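Long-range contact in iron binding protein FbpA (Mannheimia haemolytica, PDB 1Q35), which binds ferric iron in the periplasm and probably delivers it for bacterial iron uptake as the solute-binding component: residues G138-E152 with D296-D309. Residues are numbered along the deposited sequence; the frame is centred on the assembly and turned at random.
Sequences GKNSYNVSLFAAMIE and DIAKNYEAALKLVD. With EDO (1,2-ethanediol), chain B.
The methyl of A304 is the central bump of this contact: it fills a hollow on helix 141-152 walled by V144, F147, A148 and I151, a knob-into-hole fit. With alanines A148 and A304 at the crossing, the axes of helices 141-152 and 301-309 approach to 8.0 Å at an angle of 108°. On one side of the knob, V144 packs against Y301. Its CG1, anti to the backbone N (chi1 -180°), lies over one ring face, 3.5 Å from the Y301 centroid, a CH-pi contact. S145 OG lies at the ring edge, in its plane, and is hydrogen-bonded to D59 OD1 and S61 OG. On another side, I151 CD1 lies 3.4 Å from A304 N and also touches A303 and L307. V308 CG2 fits against F147 CD1 at 3.7 Å. Where the chain turns before helix 301-309, the methyl of A148 sits 3.3 Å from I297 O. At this end E152 reaches across to K299 and N300. N300 ND2 donates a nearly straight hydrogen bond (166°) to E152 OE1, from above the carboxylate plane; K299 NZ bridges E152 OE2, on its syn side, and D296 OD1. A water also joins E152 OE1 to N300 OD1. The arrangement is a crossed helix pair of the periplasmic binding protein fold; Y142, an Fe(3+) ligand in the iron-bound protein, lies in the first turn of helix 141-152 and points away from this contact.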
ATOM      1  N   GLY A 138      -8.533  10.225   6.375  1.00  9.80           N
ATOM      2  CA  GLY A 138      -7.494  10.970   5.691  1.00 10.16           C
ATOM      3  C   GLY A 138      -6.117  10.778   6.295  1.00 10.64           C
ATOM      4  O   GLY A 138      -5.113  11.022   5.632  1.00 10.91           O
ATOM      5  N   LYS A 139      -6.068  10.347   7.555  1.00 11.03           N
ATOM      6  CA  LYS A 139      -4.813  10.065   8.246  1.00 11.90           C
ATOM      7  C   LYS A 139      -4.288   8.656   8.018  1.00 11.08           C
ATOM      8  O   LYS A 139      -3.186   8.326   8.455  1.00 11.39           O
ATOM      9  CB  LYS A 139      -4.979  10.302   9.750  1.00 13.39           C
ATOM     10  CG  LYS A 139      -5.329  11.729  10.101  1.00 16.35           C
ATOM     11  CD  LYS A 139      -5.506  11.934  11.596  1.00 19.28           C
ATOM     12  CE  LYS A 139      -6.328  13.185  11.888  1.00 21.28           C
ATOM     13  NZ  LYS A 139      -5.946  14.351  11.031  1.00 22.61           N
ATOM     14  N   ASN A 140      -5.062   7.809   7.345  1.00 10.29           N
ATOM     15  CA  ASN A 140      -4.555   6.502   6.979  1.00  9.92           C
ATOM     16  C   ASN A 140      -3.372   6.659   6.032  1.00  9.49           C
ATOM     17  O   ASN A 140      -3.420   7.464   5.108  1.00  9.15           O
ATOM     18  CB  ASN A 140      -5.630   5.653   6.324  1.00 10.30           C
ATOM     19  CG  ASN A 140      -5.107   4.319   5.920  1.00 10.88           C
ATOM     20  OD1 ASN A 140      -5.004   3.401   6.740  1.00 14.48           O
ATOM     21  ND2 ASN A 140      -4.703   4.212   4.676  1.00  9.68           N
ATOM     22  N   SER A 141      -2.319   5.884   6.249  1.00  9.42           N
ATOM     23  CA  SER A 141      -1.067   6.109   5.522  1.00  9.89           C
ATOM     24  C   SER A 141      -1.155   5.855   4.027  1.00  9.51           C
ATOM     25  O   SER A 141      -0.410   6.450   3.270  1.00  9.23           O
ATOM     26  CB  SER A 141       0.083   5.308   6.129  0.65 10.66           C
ATOM     27  OG  SER A 141      -0.108   3.925   5.961  0.65 11.48           O
ATOM     28  N   TYR A 142      -2.052   4.984   3.570  1.00  8.77           N
ATOM     29  CA  TYR A 142      -2.261   4.864   2.128  1.00  8.30           C
ATOM     30  C   TYR A 142      -2.719   6.198   1.533  1.00  7.98           C
ATOM     31  O   TYR A 142      -2.288   6.579   0.447  1.00  8.07           O
ATOM     32  CB  TYR A 142      -3.295   3.796   1.782  1.00  8.14           C
ATOM     33  CG  TYR A 142      -2.969   2.372   2.163  1.00  8.41           C
ATOM     34  CD1 TYR A 142      -1.670   1.868   2.100  1.00  9.01           C
ATOM     35  CD2 TYR A 142      -3.986   1.505   2.552  1.00  8.93           C
ATOM     36  CE1 TYR A 142      -1.401   0.551   2.431  1.00  9.38           C
ATOM     37  CE2 TYR A 142      -3.723   0.181   2.873  1.00  9.13           C
ATOM     38  CZ  TYR A 142      -2.424  -0.285   2.814  1.00  8.80           C
ATOM     39  OH  TYR A 142      -2.111  -1.585   3.115  1.00 10.26           O
ATOM     40  N   ASN A 143      -3.614   6.892   2.225  1.00  7.78           N
ATOM     41  CA  ASN A 143      -4.048   8.215   1.798  1.00  7.72           C
ATOM     42  C   ASN A 143      -2.953   9.263   1.956  1.00  7.49           C
ATOM     43  O   ASN A 143      -2.705  10.036   1.047  1.00  7.15           O
ATOM     44  CB  ASN A 143      -5.296   8.660   2.567  1.00  7.74           C
ATOM     45  CG  ASN A 143      -6.553   7.940   2.126  1.00  7.87           C
ATOM     46  OD1 ASN A 143      -6.649   7.437   0.997  1.00  8.11           O
ATOM     47  ND2 ASN A 143      -7.536   7.890   3.021  1.00  9.40           N
ATOM     48  N   VAL A 144      -2.294   9.297   3.106  1.00  7.41           N
ATOM     49  CA  VAL A 144      -1.291  10.324   3.351  1.00  7.51           C
ATOM     50  C   VAL A 144      -0.158  10.207   2.323  1.00  7.38           C
ATOM     51  O   VAL A 144       0.321  11.216   1.836  1.00  7.14           O
ATOM     52  CB  VAL A 144      -0.767  10.304   4.810  1.00  7.95           C
ATOM     53  CG1 VAL A 144       0.276  11.393   5.022  1.00  7.96           C
ATOM     54  CG2 VAL A 144      -1.922  10.495   5.799  1.00  8.79           C
ATOM     55  N   SER A 145       0.259   8.992   1.973  1.00  7.53           N
ATOM     56  CA  SER A 145       1.318   8.840   0.973  1.00  7.35           C
ATOM     57  C   SER A 145       0.865   9.279  -0.423  1.00  7.11           C
ATOM     58  O   SER A 145       1.654   9.829  -1.180  1.00  7.19           O
ATOM     59  CB  SER A 145       1.882   7.422   0.975  1.00  7.74           C
ATOM     60  OG  SER A 145       2.674   7.234   2.136  1.00  9.07           O
ATOM     61  N   LEU A 146      -0.402   9.061  -0.767  1.00  6.81           N
ATOM     62  CA  LEU A 146      -0.956   9.640  -1.986  1.00  6.95           C
ATOM     63  C   LEU A 146      -0.861  11.168  -1.955  1.00  6.66           C
ATOM     64  O   LEU A 146      -0.404  11.790  -2.910  1.00  6.73           O
ATOM     65  CB  LEU A 146      -2.411   9.199  -2.171  1.00  6.80           C
ATOM     66  CG  LEU A 146      -3.215   9.907  -3.266  1.00  7.76           C
ATOM     67  CD1 LEU A 146      -2.636   9.671  -4.654  1.00  8.14           C
ATOM     68  CD2 LEU A 146      -4.664   9.455  -3.210  1.00  7.81           C
ATOM     69  N   PHE A 147      -1.298  11.780  -0.859  1.00  6.74           N
ATOM     70  CA  PHE A 147      -1.249  13.232  -0.731  1.00  6.88           C
ATOM     71  C   PHE A 147       0.196  13.748  -0.750  1.00  6.56           C
ATOM     72  O   PHE A 147       0.460  14.844  -1.241  1.00  6.96           O
ATOM     73  CB  PHE A 147      -1.973  13.706   0.542  1.00  7.22           C
ATOM     74  CG  PHE A 147      -3.377  13.160   0.713  1.00  7.85           C
ATOM     75  CD1 PHE A 147      -3.877  12.954   1.985  1.00  8.23           C
ATOM     76  CD2 PHE A 147      -4.193  12.861  -0.370  1.00  7.55           C
ATOM     77  CE1 PHE A 147      -5.156  12.453   2.184  1.00  8.33           C
ATOM     78  CE2 PHE A 147      -5.477  12.359  -0.177  1.00  7.79           C
ATOM     79  CZ  PHE A 147      -5.961  12.168   1.102  1.00  8.11           C
ATOM     80  N   ALA A 148       1.118  12.948  -0.226  1.00  6.62           N
ATOM     81  CA  ALA A 148       2.536  13.281  -0.229  1.00  6.81           C
ATOM     82  C   ALA A 148       3.083  13.365  -1.651  1.00  6.64           C
ATOM     83  O   ALA A 148       3.831  14.281  -1.975  1.00  6.94           O
ATOM     84  CB  ALA A 148       3.310  12.261   0.576  1.00  7.10           C
ATOM     85  N   ALA A 149       2.693  12.420  -2.506  1.00  6.74           N
ATOM     86  CA  ALA A 149       3.063  12.487  -3.916  1.00  6.99           C
ATOM     87  C   ALA A 149       2.493  13.759  -4.547  1.00  6.82           C
ATOM     88  O   ALA A 149       3.166  14.436  -5.323  1.00  7.29           O
ATOM     89  CB  ALA A 149       2.571  11.261  -4.666  1.00  7.23           C
ATOM     90  N   MET A 150       1.254  14.095  -4.200  1.00  6.84           N
ATOM     91  CA  MET A 150       0.623  15.294  -4.729  1.00  7.08           C
ATOM     92  C   MET A 150       1.394  16.552  -4.309  1.00  6.74           C
ATOM     93  O   MET A 150       1.534  17.471  -5.104  1.00  7.13           O
ATOM     94  CB  MET A 150      -0.848  15.350  -4.320  1.00  7.45           C
ATOM     95  CG  MET A 150      -1.654  14.205  -4.933  1.00  8.12           C
ATOM     96  SD  MET A 150      -3.386  14.157  -4.491  1.00  9.94           S
ATOM     97  CE  MET A 150      -4.031  15.406  -5.615  1.00 10.66           C
ATOM     98  N   ILE A 151       1.930  16.590  -3.094  1.00  6.63           N
ATOM     99  CA  ILE A 151       2.760  17.721  -2.683  1.00  6.76           C
ATOM    100  C   ILE A 151       4.013  17.842  -3.560  1.00  6.90           C
ATOM    101  O   ILE A 151       4.397  18.938  -3.957  1.00  6.90           O
ATOM    102  CB  ILE A 151       3.138  17.634  -1.191  1.00  7.03           C
ATOM    103  CG1 ILE A 151       1.907  17.872  -0.312  1.00  7.17           C
ATOM    104  CG2 ILE A 151       4.252  18.639  -0.853  1.00  7.06           C
ATOM    105  CD1 ILE A 151       2.144  17.591   1.152  1.00  7.67           C
ATOM    106  N   GLU A 152       4.649  16.723  -3.875  1.00  7.09           N
ATOM    107  CA  GLU A 152       5.809  16.756  -4.770  1.00  7.48           C
ATOM    108  C   GLU A 152       5.443  17.401  -6.109  1.00  7.37           C
ATOM    109  O   GLU A 152       6.206  18.198  -6.659  1.00  7.88           O
ATOM    110  CB  GLU A 152       6.359  15.343  -4.994  1.00  7.52           C
ATOM    111  CG  GLU A 152       7.688  15.288  -5.736  1.00  8.23           C
ATOM    112  CD  GLU A 152       8.896  15.629  -4.880  1.00  8.56           C
ATOM    113  OE1 GLU A 152       8.739  16.130  -3.746  1.00  8.62           O
ATOM    114  OE2 GLU A 152      10.033  15.396  -5.354  1.00  9.36           O
ATOM    115  N   ASP A 296      10.819  10.045  -2.834  1.00  8.95           N
ATOM    116  CA  ASP A 296      10.239  11.373  -2.979  1.00  9.25           C
ATOM    117  C   ASP A 296       8.758  11.430  -2.595  1.00  9.16           C
ATOM    118  O   ASP A 296       8.230  12.516  -2.391  1.00 10.13           O
ATOM    119  CB  ASP A 296      10.475  11.908  -4.385  1.00  9.47           C
ATOM    120  CG  ASP A 296      11.935  12.192  -4.650  1.00 10.01           C
ATOM    121  OD1 ASP A 296      12.623  12.684  -3.730  1.00 10.81           O
ATOM    122  OD2 ASP A 296      12.457  11.935  -5.749  1.00 11.32           O
ATOM    123  N   ILE A 297       8.092  10.280  -2.499  1.00  8.60           N
ATOM    124  CA  ILE A 297       6.788  10.206  -1.840  1.00  8.60           C
ATOM    125  C   ILE A 297       7.002  10.391  -0.336  1.00  8.57           C
ATOM    126  O   ILE A 297       6.434  11.298   0.279  1.00  8.74           O
ATOM    127  CB  ILE A 297       6.086   8.850  -2.117  1.00  8.48           C
ATOM    128  CG1 ILE A 297       5.829   8.665  -3.616  1.00  8.35           C
ATOM    129  CG2 ILE A 297       4.780   8.749  -1.320  1.00  8.81           C
ATOM    130  CD1 ILE A 297       5.410   7.250  -3.983  1.00  8.30           C
ATOM    131  N   ALA A 298       7.833   9.530   0.249  1.00  8.38           N
ATOM    132  CA  ALA A 298       8.024   9.507   1.695  1.00  8.86           C
ATOM    133  C   ALA A 298       8.513  10.839   2.249  1.00  8.80           C
ATOM    134  O   ALA A 298       8.151  11.228   3.350  1.00  8.86           O
ATOM    135  CB  ALA A 298       8.987   8.392   2.083  1.00  9.12           C
ATOM    136  N   LYS A 299       9.339  11.528   1.470  1.00  8.77           N
ATOM    137  CA  LYS A 299       9.897  12.832   1.828  1.00  9.57           C
ATOM    138  C   LYS A 299       8.820  13.840   2.210  1.00  9.09           C
ATOM    139  O   LYS A 299       9.050  14.732   3.023  1.00  9.66           O
ATOM    140  CB  LYS A 299      10.686  13.350   0.610  1.00 10.77           C
ATOM    141  CG  LYS A 299      11.263  14.752   0.656  1.00 12.24           C
ATOM    142  CD  LYS A 299      12.048  15.019  -0.641  1.00 12.23           C
ATOM    143  CE  LYS A 299      11.152  15.239  -1.879  1.00 10.99           C
ATOM    144  NZ  LYS A 299      11.950  15.347  -3.150  1.00 10.68           N
ATOM    145  N   ASN A 300       7.643  13.690   1.615  1.00  8.04           N
ATOM    146  CA  ASN A 300       6.541  14.629   1.796  1.00  7.94           C
ATOM    147  C   ASN A 300       5.462  14.153   2.765  1.00  8.01           C
ATOM    148  O   ASN A 300       4.447  14.833   2.932  1.00  8.02           O
ATOM    149  CB  ASN A 300       5.900  14.934   0.439  1.00  8.18           C
ATOM    150  CG  ASN A 300       6.837  15.659  -0.482  1.00  7.91           C
ATOM    151  OD1 ASN A 300       7.242  16.783  -0.212  1.00  9.54           O
ATOM    152  ND2 ASN A 300       7.215  15.009  -1.569  1.00  8.70           N
ATOM    153  N   TYR A 301       5.669  13.007   3.407  1.00  8.16           N
ATOM    154  CA  TYR A 301       4.657  12.443   4.301  1.00  8.49           C
ATOM    155  C   TYR A 301       4.288  13.379   5.457  1.00  8.74           C
ATOM    156  O   TYR A 301       3.115  13.593   5.737  1.00  9.03           O
ATOM    157  CB  TYR A 301       5.119  11.093   4.851  1.00  8.68           C
ATOM    158  CG  TYR A 301       4.017  10.323   5.550  1.00  9.85           C
ATOM    159  CD1 TYR A 301       3.227   9.414   4.845  1.00 10.58           C
ATOM    160  CD2 TYR A 301       3.755  10.507   6.904  1.00 11.18           C
ATOM    161  CE1 TYR A 301       2.220   8.698   5.466  1.00 12.16           C
ATOM    162  CE2 TYR A 301       2.728   9.799   7.538  1.00 11.53           C
ATOM    163  CZ  TYR A 301       1.971   8.900   6.807  1.00 12.16           C
ATOM    164  OH  TYR A 301       0.953   8.198   7.422  1.00 14.53           O
ATOM    165  N   GLU A 302       5.293  13.935   6.125  1.00  9.22           N
ATOM    166  CA  GLU A 302       5.071  14.822   7.263  1.00 10.25           C
ATOM    167  C   GLU A 302       4.238  16.037   6.865  1.00  9.55           C
ATOM    168  O   GLU A 302       3.292  16.409   7.559  1.00 10.13           O
ATOM    169  CB  GLU A 302       6.424  15.254   7.846  1.00 11.45           C
ATOM    170  CG  GLU A 302       6.372  16.255   8.986  1.00 15.03           C
ATOM    171  CD  GLU A 302       7.748  16.533   9.560  1.00 18.84           C
ATOM    172  OE1 GLU A 302       7.963  16.259  10.761  1.00 22.28           O
ATOM    173  OE2 GLU A 302       8.618  17.021   8.805  1.00 21.38           O
ATOM    174  N   ALA A 303       4.585  16.647   5.738  1.00  9.01           N
ATOM    175  CA  ALA A 303       3.855  17.804   5.242  1.00  8.78           C
ATOM    176  C   ALA A 303       2.409  17.440   4.894  1.00  8.41           C
ATOM    177  O   ALA A 303       1.490  18.212   5.156  1.00  8.44           O
ATOM    178  CB  ALA A 303       4.557  18.395   4.033  1.00  8.77           C
ATOM    179  N   ALA A 304       2.205  16.261   4.317  1.00  8.03           N
ATOM    180  CA  ALA A 304       0.870  15.799   3.946  1.00  8.14           C
ATOM    181  C   ALA A 304       0.012  15.562   5.187  1.00  8.56           C
ATOM    182  O   ALA A 304      -1.154  15.937   5.214  1.00  8.64           O
ATOM    183  CB  ALA A 304       0.957  14.529   3.114  1.00  8.29           C
ATOM    184  N   LEU A 305       0.589  14.943   6.206  1.00  9.14           N
ATOM    185  CA  LEU A 305      -0.152  14.689   7.437  1.00 10.15           C
ATOM    186  C   LEU A 305      -0.571  16.006   8.086  1.00 10.17           C
ATOM    187  O   LEU A 305      -1.675  16.121   8.613  1.00 10.77           O
ATOM    188  CB  LEU A 305       0.683  13.846   8.400  1.00 10.91           C
ATOM    189  CG  LEU A 305      -0.045  13.348   9.651  1.00 12.54           C
ATOM    190  CD1 LEU A 305      -1.183  12.410   9.281  1.00 13.87           C
ATOM    191  CD2 LEU A 305       0.929  12.664  10.586  1.00 13.72           C
ATOM    192  N   LYS A 306       0.301  17.006   8.015  1.00 10.16           N
ATOM    193  CA  LYS A 306       0.001  18.335   8.532  1.00 10.87           C
ATOM    194  C   LYS A 306      -1.199  18.942   7.811  1.00 10.18           C
ATOM    195  O   LYS A 306      -2.073  19.534   8.444  1.00 10.61           O
ATOM    196  CB  LYS A 306       1.232  19.229   8.388  1.00 11.54           C
ATOM    197  CG  LYS A 306       1.128  20.601   9.009  1.00 14.16           C
ATOM    198  CD  LYS A 306       2.477  21.316   8.924  1.00 16.81           C
ATOM    199  CE  LYS A 306       2.451  22.688   9.570  1.00 18.86           C
ATOM    200  NZ  LYS A 306       2.352  22.631  11.055  1.00 20.87           N
ATOM    201  N   LEU A 307      -1.265  18.792   6.489  1.00  9.33           N
ATOM    202  CA  LEU A 307      -2.401  19.320   5.739  1.00  9.30           C
ATOM    203  C   LEU A 307      -3.700  18.625   6.120  1.00  9.20           C
ATOM    204  O   LEU A 307      -4.734  19.276   6.249  1.00  9.57           O
ATOM    205  CB  LEU A 307      -2.199  19.179   4.234  1.00  9.26           C
ATOM    206  CG  LEU A 307      -1.043  19.980   3.644  1.00  9.23           C
ATOM    207  CD1 LEU A 307      -1.006  19.811   2.138  1.00  9.47           C
ATOM    208  CD2 LEU A 307      -1.122  21.455   4.006  1.00 10.21           C
ATOM    209  N   VAL A 308      -3.647  17.309   6.289  1.00  9.47           N
ATOM    210  CA  VAL A 308      -4.833  16.540   6.675  1.00  9.90           C
ATOM    211  C   VAL A 308      -5.366  17.045   8.021  1.00 10.37           C
ATOM    212  O   VAL A 308      -6.573  17.199   8.208  1.00 11.06           O
ATOM    213  CB  VAL A 308      -4.522  15.024   6.722  1.00  9.75           C
ATOM    214  CG1 VAL A 308      -5.665  14.246   7.357  1.00 10.26           C
ATOM    215  CG2 VAL A 308      -4.254  14.498   5.319  1.00  9.87           C
ATOM    216  N   ASP A 309      -4.451  17.321   8.943  1.00 11.02           N
ATOM    217  CA  ASP A 309      -4.811  17.881  10.241  1.00 11.91           C
ATOM    218  C   ASP A 309      -5.401  19.283  10.110  1.00 11.73           C
ATOM    219  O   ASP A 309      -6.413  19.586  10.742  1.00 12.23           O
ATOM    220  CB  ASP A 309      -3.597  17.906  11.171  1.00 12.95           C
ATOM    221  CG  ASP A 309      -3.930  18.466  12.536  1.00 16.33           C
ATOM    222  OD1 ASP A 309      -4.796  17.882  13.218  1.00 19.61           O
ATOM    223  OD2 ASP A 309      -3.397  19.496  12.994  1.00 20.32           O
TER
HETATM  224  C1  EDO B1003       8.138   9.527   7.358  1.00 19.99           C
HETATM  225  O1  EDO B1003       8.887   9.494   8.564  1.00 20.20           O
HETATM  226  C2  EDO B1003       9.094   9.403   6.182  1.00 20.26           C
HETATM  227  O2  EDO B1003       9.941  10.545   6.132  1.00 20.61           O
HETATM  228  O   HOH W   1      -3.320  14.340  10.443  1.00 24.01           O
HETATM  229  O   HOH W   2       8.551  18.284  -2.099  1.00  8.54           O